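Local structure of nucleoside phosphorylase, putative (Trypanosoma brucei, 3BJE) at residues 52-57 with 333-338; 269-274 with 317-322; 40-45 with 105-110; 162-167 with 293-298. The protein catalyses the phosphorolysis of uridine to uracil and ribose 1-phosphate, working as a homodimeric uridine phosphorylase. All blocks are in the same frame, centred on the assembly; numbering follows the deposited sequence. Where two conformers were deposited one is given.

Contact 1: 52-57 with 333-338; sequences PGRVDV and AAMKRC. With R1P (1-O-phosphono-alpha-D-ribofuranose), chain C.
R54 NH2 donates to O3P of the bound ribose 1-phosphate at 2.8 Å, while M335 of 333-338 rests against one face of the same guanidinium. NH1 of R54 makes the second prong, reaching O2P at 2.9 Å. Both bonds are nearly straight (173° and 170°), and the phosphorus lies in the guanidinium plane, so the guanidinium meets the phosphate with its edge, through two N-H groups, which fixes its rotation. NH1 also makes a weak bond to L146 O. The M335 methyl CE stands 3.9 Å above the plane, displaced toward the rim on the NE side, and its sulfur SD comes 4.0 Å from R54 CD. The two side chains cross at about a right angle: R54 runs out extended and then bends at chi3 (-51°) to bring the guanidinium to the phosphate, whereas M335 folds at chi2 and chi3, which brings CE over the guanidinium. Farther out, V57 CG1 and the end of K336, at NZ, meet loosely at 4.4 Å, near solvent. Other groups complete the ribose 1-phosphate site, among them R145, T148 and G50, with H34 and R74 of the second subunit. The contact joins helix 54-59 to the long helix 329-348; M335 also packs on L146 and T148 of strand 142-151 and on V314 of strand 308-318.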
# COMPACT_ATOMS: atom_id res chain seq x y z
N PRO A 52 -6.36 -2.15 11.28
CA PRO A 52 -7.38 -1.36 11.97
C PRO A 52 -7.92 -2.01 13.24
O PRO A 52 -8.29 -1.31 14.17
CB PRO A 52 -8.49 -1.18 10.92
CG PRO A 52 -8.18 -2.12 9.84
CD PRO A 52 -6.70 -2.35 9.86
N GLY A 53 -7.96 -3.34 13.28
CA GLY A 53 -8.40 -4.04 14.49
C GLY A 53 -7.58 -3.73 15.73
O GLY A 53 -8.08 -3.80 16.86
N ARG A 54 -6.31 -3.36 15.55
CA ARG A 54 -5.42 -3.13 16.69
C ARG A 54 -5.69 -1.79 17.40
O ARG A 54 -5.20 -1.56 18.51
CB ARG A 54 -3.95 -3.20 16.25
CG ARG A 54 -2.95 -3.40 17.40
CD ARG A 54 -1.51 -3.69 16.92
NE ARG A 54 -1.48 -4.77 15.94
CZ ARG A 54 -0.84 -4.74 14.77
NH1 ARG A 54 -0.10 -3.70 14.39
NH2 ARG A 54 -0.94 -5.78 13.95
N VAL A 55 -6.46 -0.92 16.76
CA VAL A 55 -6.75 0.40 17.31
C VAL A 55 -7.52 0.27 18.63
O VAL A 55 -7.19 0.91 19.62
CB VAL A 55 -7.54 1.28 16.31
CG1 VAL A 55 -8.11 2.51 16.99
CG2 VAL A 55 -6.63 1.69 15.13
N ASP A 56 -8.54 -0.58 18.64
CA ASP A 56 -9.34 -0.77 19.85
C ASP A 56 -8.58 -1.46 20.97
O ASP A 56 -8.82 -1.18 22.15
CB ASP A 56 -10.61 -1.54 19.54
CG ASP A 56 -11.62 -0.69 18.79
OD1 ASP A 56 -11.42 0.53 18.70
OD2 ASP A 56 -12.63 -1.25 18.33
N VAL A 57 -7.66 -2.35 20.61
CA VAL A 57 -6.84 -3.02 21.60
C VAL A 57 -5.96 -1.99 22.31
O VAL A 57 -5.86 -1.97 23.54
CB VAL A 57 -5.97 -4.15 20.98
CG1 VAL A 57 -5.31 -4.95 22.09
CG2 VAL A 57 -6.80 -5.05 20.07
N ALA A 333 -0.91 -12.26 23.38
CA ALA A 333 -0.22 -12.04 24.66
C ALA A 333 1.03 -11.19 24.49
O ALA A 333 1.30 -10.29 25.30
CB ALA A 333 0.13 -13.38 25.30
N ALA A 334 1.80 -11.47 23.44
CA ALA A 334 2.99 -10.68 23.14
C ALA A 334 2.60 -9.25 22.81
O ALA A 334 3.23 -8.31 23.28
CB ALA A 334 3.79 -11.32 22.00
N MET A 335 1.54 -9.09 22.02
CA MET A 335 1.11 -7.76 21.60
C MET A 335 0.64 -6.95 22.81
O MET A 335 0.90 -5.75 22.86
CB MET A 335 0.01 -7.85 20.53
CG MET A 335 -0.29 -6.54 19.83
SD MET A 335 1.14 -5.75 19.04
CE MET A 335 1.42 -6.83 17.62
N LYS A 336 -0.01 -7.59 23.79
CA LYS A 336 -0.42 -6.87 25.00
C LYS A 336 0.79 -6.30 25.75
O LYS A 336 0.76 -5.15 26.18
CB LYS A 336 -1.28 -7.77 25.90
CG LYS A 336 -2.66 -8.04 25.30
CD LYS A 336 -3.58 -8.81 26.22
CE LYS A 336 -4.68 -9.53 25.42
NZ LYS A 336 -5.35 -8.66 24.40
N ARG A 337 1.86 -7.08 25.87
CA ARG A 337 3.08 -6.60 26.53
C ARG A 337 3.68 -5.44 25.75
O ARG A 337 4.13 -4.46 26.31
CB ARG A 337 4.13 -7.70 26.65
CG ARG A 337 3.72 -8.85 27.54
CD ARG A 337 4.89 -9.79 27.77
NE ARG A 337 5.20 -10.58 26.58
CZ ARG A 337 4.66 -11.76 26.29
NH1 ARG A 337 3.78 -12.35 27.10
NH2 ARG A 337 5.02 -12.38 25.18
N CYS A 338 3.71 -5.58 24.43
CA CYS A 338 4.39 -4.62 23.59
C CYS A 338 3.61 -3.31 23.48
O CYS A 338 4.22 -2.25 23.33
CB CYS A 338 4.66 -5.21 22.21
SG CYS A 338 5.87 -6.55 22.30
C5 R1P C . 1.19 -7.62 6.40
O5 R1P C . 0.57 -8.79 6.94
C4 R1P C . 1.08 -6.46 7.37
O4 R1P C . 1.53 -6.83 8.69
C1 R1P C . 2.62 -6.00 9.11
C2 R1P C . 3.21 -5.50 7.79
O2 R1P C . 4.11 -4.37 7.87
C3 R1P C . 1.95 -5.28 6.95
O3 R1P C . 1.26 -4.06 7.30
O1 R1P C . 2.22 -4.95 10.05
P R1P C . 0.80 -4.72 10.78
O1P R1P C . -0.07 -4.42 9.55
O2P R1P C . 1.04 -3.52 11.68
O3P R1P C . 0.37 -5.97 11.48

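Contact 2: 269-274 with 317-322; sequences NMVEEL and SKRVGE. With URA (uracil), chain D.
The guanidinium of R319 carries the methyl CG2 of V271 on one face, 3.2 Å above the plane and over its centre; NH1 of the same group bonds to the backbone O of Q254. This is a valine methyl packed on the guanidinium face, near the base site of the nucleoside phosphorylase fold, where the end of strand 308-318 runs into a loop beside helix 270-276. The fit is tight, with CG2 of V271 only 3.3 Å from R319 CZ. R319 reaches this position by bending at chi2 and chi3 (-78° and -48°), which folds the chain back so that the flat group lies across the valine and does not run on past it. The other branch of V271, CG1, points anti to its backbone N and touches CB of R319 at 3.7 Å. It also meets CG1 of V320 at 3.6 Å, an apolar contact that widens the patch. V271 therefore wedges with both methyls against two consecutive loop residues. The polar end matters for the ligand: Q254, whose carbonyl holds R319, bonds the uracil through its own OE1, and R256, close to R319, bonds it through NH2, so R319 sits in the second shell of the base pocket. S317 belongs to the first shell, its CB lying 3.7 Å from O4 of the uracil. The loop is tied internally by K318, whose NZ bonds to V156 O and makes a 2.7 Å salt bridge to OE1 of E322, meeting that oxygen on its syn side, 18° out of the carboxylate plane.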
# COMPACT_ATOMS: atom_id res chain seq x y z
N ASN A 269 15.84 -15.41 -3.22
CA ASN A 269 16.55 -15.78 -2.00
C ASN A 269 16.74 -14.61 -1.06
O ASN A 269 17.67 -14.61 -0.24
CB ASN A 269 17.89 -16.42 -2.37
CG ASN A 269 17.71 -17.63 -3.27
OD1 ASN A 269 16.85 -18.48 -3.01
ND2 ASN A 269 18.52 -17.72 -4.33
N MET A 270 15.82 -13.65 -1.11
CA MET A 270 15.90 -12.44 -0.28
C MET A 270 16.17 -12.72 1.19
O MET A 270 16.99 -12.06 1.81
CB MET A 270 14.61 -11.61 -0.41
CG MET A 270 14.72 -10.27 0.31
SD MET A 270 13.20 -9.31 0.21
CE MET A 270 13.22 -8.73 -1.48
N VAL A 271 15.47 -13.69 1.77
CA VAL A 271 15.60 -13.91 3.20
C VAL A 271 17.02 -14.35 3.59
O VAL A 271 17.63 -13.76 4.47
CB VAL A 271 14.56 -14.94 3.70
CG1 VAL A 271 14.98 -15.58 5.01
CG2 VAL A 271 13.23 -14.27 3.85
N GLU A 272 17.53 -15.37 2.93
CA GLU A 272 18.87 -15.86 3.20
C GLU A 272 19.93 -14.82 2.89
O GLU A 272 20.90 -14.69 3.64
CB GLU A 272 19.15 -17.15 2.43
CG GLU A 272 18.51 -18.39 3.04
CD GLU A 272 19.06 -19.70 2.44
OE1 GLU A 272 18.64 -20.05 1.33
OE2 GLU A 272 19.88 -20.37 3.10
N GLU A 273 19.73 -14.07 1.80
CA GLU A 273 20.67 -13.01 1.45
C GLU A 273 20.72 -11.93 2.54
O GLU A 273 21.80 -11.61 3.08
CB GLU A 273 20.33 -12.39 0.10
CG GLU A 273 20.49 -13.34 -1.06
CD GLU A 273 20.12 -12.70 -2.40
OE1 GLU A 273 19.77 -11.52 -2.39
OE2 GLU A 273 20.19 -13.39 -3.45
N LEU A 274 19.56 -11.39 2.88
CA LEU A 274 19.50 -10.37 3.94
C LEU A 274 20.03 -10.89 5.26
O LEU A 274 20.70 -10.16 6.00
CB LEU A 274 18.08 -9.86 4.15
CG LEU A 274 17.54 -8.99 3.02
CD1 LEU A 274 16.07 -8.64 3.29
CD2 LEU A 274 18.35 -7.71 2.83
N SER A 317 6.60 -14.20 11.89
CA SER A 317 7.03 -15.15 10.88
C SER A 317 8.53 -15.33 10.97
O SER A 317 9.29 -14.37 10.87
CB SER A 317 6.65 -14.67 9.48
OG SER A 317 7.17 -15.55 8.50
N LYS A 318 8.96 -16.56 11.20
CA LYS A 318 10.37 -16.87 11.18
C LYS A 318 10.57 -17.52 9.84
O LYS A 318 10.01 -18.58 9.55
CB LYS A 318 10.78 -17.80 12.32
CG LYS A 318 11.06 -17.10 13.65
CD LYS A 318 12.20 -16.06 13.60
CE LYS A 318 13.57 -16.62 13.22
NZ LYS A 318 14.28 -17.26 14.35
N ARG A 319 11.36 -16.85 9.02
CA ARG A 319 11.57 -17.24 7.66
C ARG A 319 12.78 -18.19 7.59
O ARG A 319 13.01 -18.83 6.57
CB ARG A 319 11.78 -15.97 6.81
CG ARG A 319 10.62 -14.92 6.90
CD ARG A 319 9.40 -15.30 6.04
NE ARG A 319 9.75 -15.71 4.67
CZ ARG A 319 9.97 -14.88 3.64
NH1 ARG A 319 9.85 -13.56 3.80
NH2 ARG A 319 10.29 -15.37 2.45
N VAL A 320 13.53 -18.28 8.69
CA VAL A 320 14.62 -19.26 8.85
C VAL A 320 14.40 -20.03 10.15
O VAL A 320 13.57 -19.64 10.98
CB VAL A 320 16.00 -18.57 8.92
CG1 VAL A 320 16.21 -17.63 7.74
CG2 VAL A 320 16.16 -17.82 10.25
N GLY A 321 15.13 -21.13 10.34
CA GLY A 321 15.11 -21.87 11.61
C GLY A 321 13.77 -22.51 11.95
O GLY A 321 13.55 -23.69 11.66
N GLU A 322 12.90 -21.75 12.60
CA GLU A 322 11.56 -22.24 12.94
C GLU A 322 10.74 -22.47 11.67
O GLU A 322 9.99 -23.46 11.58
CB GLU A 322 10.81 -21.28 13.87
CG GLU A 322 11.31 -21.27 15.32
CD GLU A 322 12.53 -20.37 15.55
OE1 GLU A 322 12.93 -19.63 14.63
OE2 GLU A 322 13.09 -20.42 16.67
N1 URA D . 4.53 -8.90 8.08
C2 URA D . 5.31 -8.82 6.97
O2 URA D . 5.29 -7.80 6.22
N3 URA D . 6.08 -9.85 6.64
C4 URA D . 6.11 -10.97 7.39
O4 URA D . 6.87 -11.89 7.03
C5 URA D . 5.32 -11.07 8.52
C6 URA D . 4.52 -9.99 8.85

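Contact 3: 40-45 with 105-110; sequences DELADR and NEIHAL
L42 extends its side chain away from its own backbone N (chi1 179°) and then turns at chi2 (62°), which sends the methyl CD2 to the helix surface formed by I107 and L110. That single methyl does nearly all the touching. It lies 3.9 Å from CB of L110 and 4.0 Å from CD1 of the same leucine, so it sits alongside the base and one branch of L110, and the two leucine side chains cross at about a right angle. I107, one helical turn earlier, closes in with CG2 at 4.1 Å from CD2 of L42; its CG1 is hardly farther, at 4.2 Å. The L42 methyl thus rests between two side chains three residues apart on helix 97-112. This pins the loop leading into strand 45-49 onto the helix, and I107 carries the packing on to I46 and F48 of that strand. Polar ties run beside the apolar patch: K111 NZ donates to L42 O and forms a salt bridge with D44, and S39 OG bonds to L110 O. E106 holds H34 by its ND1 and also bonds Y251 of the second subunit, placing this helix at the dimer interface. Between the segments themselves no hydrogen bond is made; all three touching residues are buried, so dispersion and the exclusion of water carry the contact.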
# COMPACT_ATOMS: atom_id res chain seq x y z
N ASP A 40 -7.41 19.73 16.04
CA ASP A 40 -7.51 19.75 17.50
C ASP A 40 -7.80 18.38 18.11
O ASP A 40 -7.86 18.25 19.33
CB ASP A 40 -8.49 20.83 18.01
CG ASP A 40 -9.96 20.54 17.69
OD1 ASP A 40 -10.30 19.54 17.04
OD2 ASP A 40 -10.80 21.37 18.11
N GLU A 41 -7.97 17.37 17.26
CA GLU A 41 -8.21 16.00 17.69
C GLU A 41 -6.98 15.11 17.66
O GLU A 41 -7.07 13.97 18.07
CB GLU A 41 -9.26 15.35 16.82
CG GLU A 41 -10.60 16.01 16.95
CD GLU A 41 -11.64 15.43 16.01
OE1 GLU A 41 -11.29 15.02 14.88
OE2 GLU A 41 -12.82 15.39 16.42
N LEU A 42 -5.87 15.62 17.14
CA LEU A 42 -4.67 14.81 16.93
C LEU A 42 -3.60 15.20 17.94
O LEU A 42 -3.23 16.37 18.02
CB LEU A 42 -4.16 15.06 15.51
CG LEU A 42 -2.88 14.32 15.09
CD1 LEU A 42 -3.12 12.83 15.15
CD2 LEU A 42 -2.48 14.79 13.69
N ALA A 43 -3.09 14.22 18.69
CA ALA A 43 -2.01 14.45 19.66
C ALA A 43 -0.65 14.58 18.95
O ALA A 43 -0.50 14.15 17.81
CB ALA A 43 -1.96 13.31 20.68
N ASP A 44 0.32 15.16 19.64
CA ASP A 44 1.71 15.22 19.14
C ASP A 44 2.39 13.86 19.17
O ASP A 44 3.38 13.64 18.46
CB ASP A 44 2.55 16.18 19.98
CG ASP A 44 2.14 17.63 19.82
OD1 ASP A 44 1.41 17.97 18.88
OD2 ASP A 44 2.58 18.45 20.66
N ARG A 45 1.87 12.97 20.02
CA ARG A 45 2.43 11.64 20.19
C ARG A 45 1.47 10.62 19.58
O ARG A 45 0.31 10.54 19.98
CB ARG A 45 2.65 11.34 21.68
CG ARG A 45 3.81 12.09 22.30
CD ARG A 45 4.00 11.70 23.75
NE ARG A 45 5.17 12.35 24.36
CZ ARG A 45 5.21 13.61 24.77
NH1 ARG A 45 6.32 14.09 25.31
NH2 ARG A 45 4.15 14.41 24.64
N ASN A 105 1.53 12.73 5.22
CA ASN A 105 1.19 14.01 4.59
C ASN A 105 0.01 14.67 5.30
O ASN A 105 0.01 15.88 5.53
CB ASN A 105 0.85 13.79 3.11
CG ASN A 105 2.05 13.93 2.22
OD1 ASN A 105 2.33 15.03 1.75
ND2 ASN A 105 2.78 12.83 2.01
N GLU A 106 -0.98 13.86 5.66
CA GLU A 106 -2.17 14.38 6.29
C GLU A 106 -1.91 14.82 7.74
O GLU A 106 -2.39 15.88 8.14
CB GLU A 106 -3.34 13.41 6.13
CG GLU A 106 -3.67 13.24 4.65
CD GLU A 106 -4.85 12.34 4.35
OE1 GLU A 106 -5.48 11.81 5.28
OE2 GLU A 106 -5.15 12.16 3.15
N ILE A 107 -1.11 14.05 8.47
CA ILE A 107 -0.64 14.50 9.80
C ILE A 107 0.12 15.83 9.69
O ILE A 107 -0.05 16.75 10.51
CB ILE A 107 0.22 13.41 10.49
CG1 ILE A 107 -0.65 12.23 10.95
CG2 ILE A 107 1.02 14.01 11.68
CD1 ILE A 107 0.17 10.97 11.29
N HIS A 108 1.01 15.92 8.70
CA HIS A 108 1.75 17.17 8.45
C HIS A 108 0.83 18.36 8.27
O HIS A 108 1.03 19.39 8.93
CB HIS A 108 2.69 17.01 7.25
CG HIS A 108 3.53 18.21 6.96
ND1 HIS A 108 4.21 18.88 7.95
CD2 HIS A 108 3.79 18.86 5.80
CE1 HIS A 108 4.85 19.90 7.41
NE2 HIS A 108 4.61 19.92 6.11
N ALA A 109 -0.20 18.20 7.44
CA ALA A 109 -1.19 19.26 7.24
C ALA A 109 -1.99 19.55 8.52
O ALA A 109 -2.22 20.70 8.88
CB ALA A 109 -2.13 18.90 6.06
N LEU A 110 -2.42 18.50 9.23
CA LEU A 110 -3.16 18.74 10.47
C LEU A 110 -2.34 19.50 11.53
O LEU A 110 -2.90 20.33 12.27
CB LEU A 110 -3.68 17.43 11.03
CG LEU A 110 -4.79 16.78 10.20
CD1 LEU A 110 -5.08 15.39 10.74
CD2 LEU A 110 -6.06 17.60 10.20

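Contact 4: 162-167 with 293-298; sequences AVTRHA and METSAI. With R1P (1-O-phosphono-alpha-D-ribofuranose), chain C.
T164 and T295 point at each other tip to tip, methyl CG2 of T295 going to the end of T164 at 3.5 Å from OG1 and 3.7 Å from CG2. In both threonines CG2 stands anti to the backbone N, and that leaves each hydroxyl turned to a different partner: T164 OG1 to T244, T295 OG1 to E292. The meeting is therefore van der Waals, with the buried hydroxyls satisfied to the side. Next along, CB of A167 rests on the backbone of S296, 4.0 Å from its CA. Just ahead of the helix, M293 N donates to O2 of the ribose 1-phosphate at 3.0 Å and a bent 144°. E294, the residue at the N-cap position, turns its carboxylate to the ribose hydroxyls O2 and O3, and the G96 N-H bonds to its OE2. The contact lies directly after the residues that bond the sugar. It seats the first turn of helix 295-305 on the bent strand 161-169, with strand 239-246 adding T246 beside T295, A311 of strand 308-318 touching both threonines, and helix 97-112 touching S296 through V97.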
# COMPACT_ATOMS: atom_id res chain seq x y z
N ALA A 162 11.15 -6.63 17.55
CA ALA A 162 12.28 -6.17 16.76
C ALA A 162 12.18 -4.64 16.62
O ALA A 162 11.25 -4.10 15.99
CB ALA A 162 12.29 -6.84 15.41
N VAL A 163 13.16 -3.96 17.22
CA VAL A 163 13.17 -2.51 17.31
C VAL A 163 14.08 -1.98 16.21
O VAL A 163 15.21 -2.43 16.07
CB VAL A 163 13.71 -2.08 18.69
CG1 VAL A 163 13.69 -0.55 18.84
CG2 VAL A 163 12.89 -2.73 19.78
N THR A 164 13.56 -1.04 15.42
CA THR A 164 14.29 -0.48 14.28
C THR A 164 15.34 0.53 14.72
O THR A 164 15.03 1.42 15.52
CB THR A 164 13.33 0.25 13.33
OG1 THR A 164 12.37 -0.69 12.82
CG2 THR A 164 14.08 0.91 12.15
N ARG A 165 16.59 0.33 14.26
CA ARG A 165 17.58 1.40 14.26
C ARG A 165 17.65 1.93 12.83
O ARG A 165 16.98 2.89 12.51
CB ARG A 165 18.94 0.96 14.80
CG ARG A 165 19.85 2.14 15.03
CD ARG A 165 21.23 1.76 15.55
NE ARG A 165 21.25 1.25 16.92
CZ ARG A 165 21.58 0.00 17.27
NH1 ARG A 165 21.87 -0.91 16.36
NH2 ARG A 165 21.60 -0.35 18.55
N HIS A 166 18.41 1.28 11.94
CA HIS A 166 18.43 1.69 10.53
C HIS A 166 17.35 0.96 9.75
O HIS A 166 16.79 -0.02 10.21
CB HIS A 166 19.81 1.41 9.92
CG HIS A 166 20.92 2.17 10.59
ND1 HIS A 166 21.66 1.64 11.62
CD2 HIS A 166 21.39 3.43 10.40
CE1 HIS A 166 22.54 2.54 12.04
NE2 HIS A 166 22.41 3.63 11.30
N ALA A 167 17.04 1.50 8.57
CA ALA A 167 16.04 0.92 7.69
C ALA A 167 16.57 0.85 6.26
O ALA A 167 17.27 1.75 5.81
CB ALA A 167 14.79 1.77 7.71
N MET A 293 6.43 -3.91 6.01
CA MET A 293 5.93 -3.14 4.86
C MET A 293 5.76 -1.62 5.04
O MET A 293 5.28 -0.96 4.13
CB MET A 293 4.61 -3.74 4.38
CG MET A 293 4.76 -5.16 3.85
SD MET A 293 3.24 -5.94 3.30
CE MET A 293 2.79 -4.86 1.90
N GLU A 294 6.16 -1.05 6.19
CA GLU A 294 5.94 0.38 6.47
C GLU A 294 7.13 1.21 6.95
O GLU A 294 7.13 2.43 6.78
CB GLU A 294 4.81 0.53 7.50
CG GLU A 294 3.43 0.10 6.97
CD GLU A 294 3.05 -1.34 7.29
OE1 GLU A 294 3.45 -1.86 8.34
OE2 GLU A 294 2.32 -1.99 6.48
N THR A 295 8.12 0.58 7.56
CA THR A 295 9.06 1.31 8.40
C THR A 295 9.98 2.26 7.64
O THR A 295 10.24 3.36 8.11
CB THR A 295 9.85 0.32 9.30
OG1 THR A 295 8.94 -0.25 10.23
CG2 THR A 295 10.97 1.01 10.07
N SER A 296 10.49 1.84 6.49
CA SER A 296 11.41 2.68 5.72
C SER A 296 10.82 4.07 5.48
O SER A 296 11.49 5.07 5.75
CB SER A 296 11.72 2.03 4.37
OG SER A 296 10.53 1.78 3.65
N ALA A 297 9.57 4.14 4.99
CA ALA A 297 8.94 5.44 4.67
C ALA A 297 8.58 6.22 5.94
O ALA A 297 8.63 7.45 5.98
CB ALA A 297 7.68 5.26 3.81
N ILE A 298 8.17 5.52 6.99
CA ILE A 298 7.93 6.20 8.26
C ILE A 298 9.17 6.93 8.68
O ILE A 298 9.12 8.09 9.07
CB ILE A 298 7.54 5.20 9.37
CG1 ILE A 298 6.15 4.66 9.11
CG2 ILE A 298 7.62 5.84 10.76
CD1 ILE A 298 5.80 3.47 10.02
C5 R1P C . 1.19 -7.62 6.40
O5 R1P C . 0.57 -8.79 6.94
C4 R1P C . 1.08 -6.46 7.37
O4 R1P C . 1.53 -6.83 8.69
C1 R1P C . 2.62 -6.00 9.11
C2 R1P C . 3.21 -5.50 7.79
O2 R1P C . 4.11 -4.37 7.87
C3 R1P C . 1.95 -5.28 6.95
O3 R1P C . 1.26 -4.06 7.30
O1 R1P C . 2.22 -4.95 10.05
P R1P C . 0.80 -4.72 10.78
O1P R1P C . -0.07 -4.42 9.55
O2P R1P C . 1.04 -3.52 11.68
O3P R1P C . 0.37 -5.97 11.48

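Overall arrangement
Contacts 1 and 4 serve the same ribose 1-phosphate: contact 1 holds its phosphate and contact 4 its ribose hydroxyls, their nearest atoms being about 7 Å apart. Contact 2 stands at the uracil end, its centre 18 Å from that of contact 4; strands 308-318 and 161-169, which carry a segment of each, are sheet neighbours. Contact 3 lies on the opposite side of the chain's centre from contact 2, 37 Å away between centres. Its helix 97-112 also packs against 293-298, and the H34 bound by E106 probably serves the second subunit's site, as H34 of that subunit reaches the ribose 1-phosphate here.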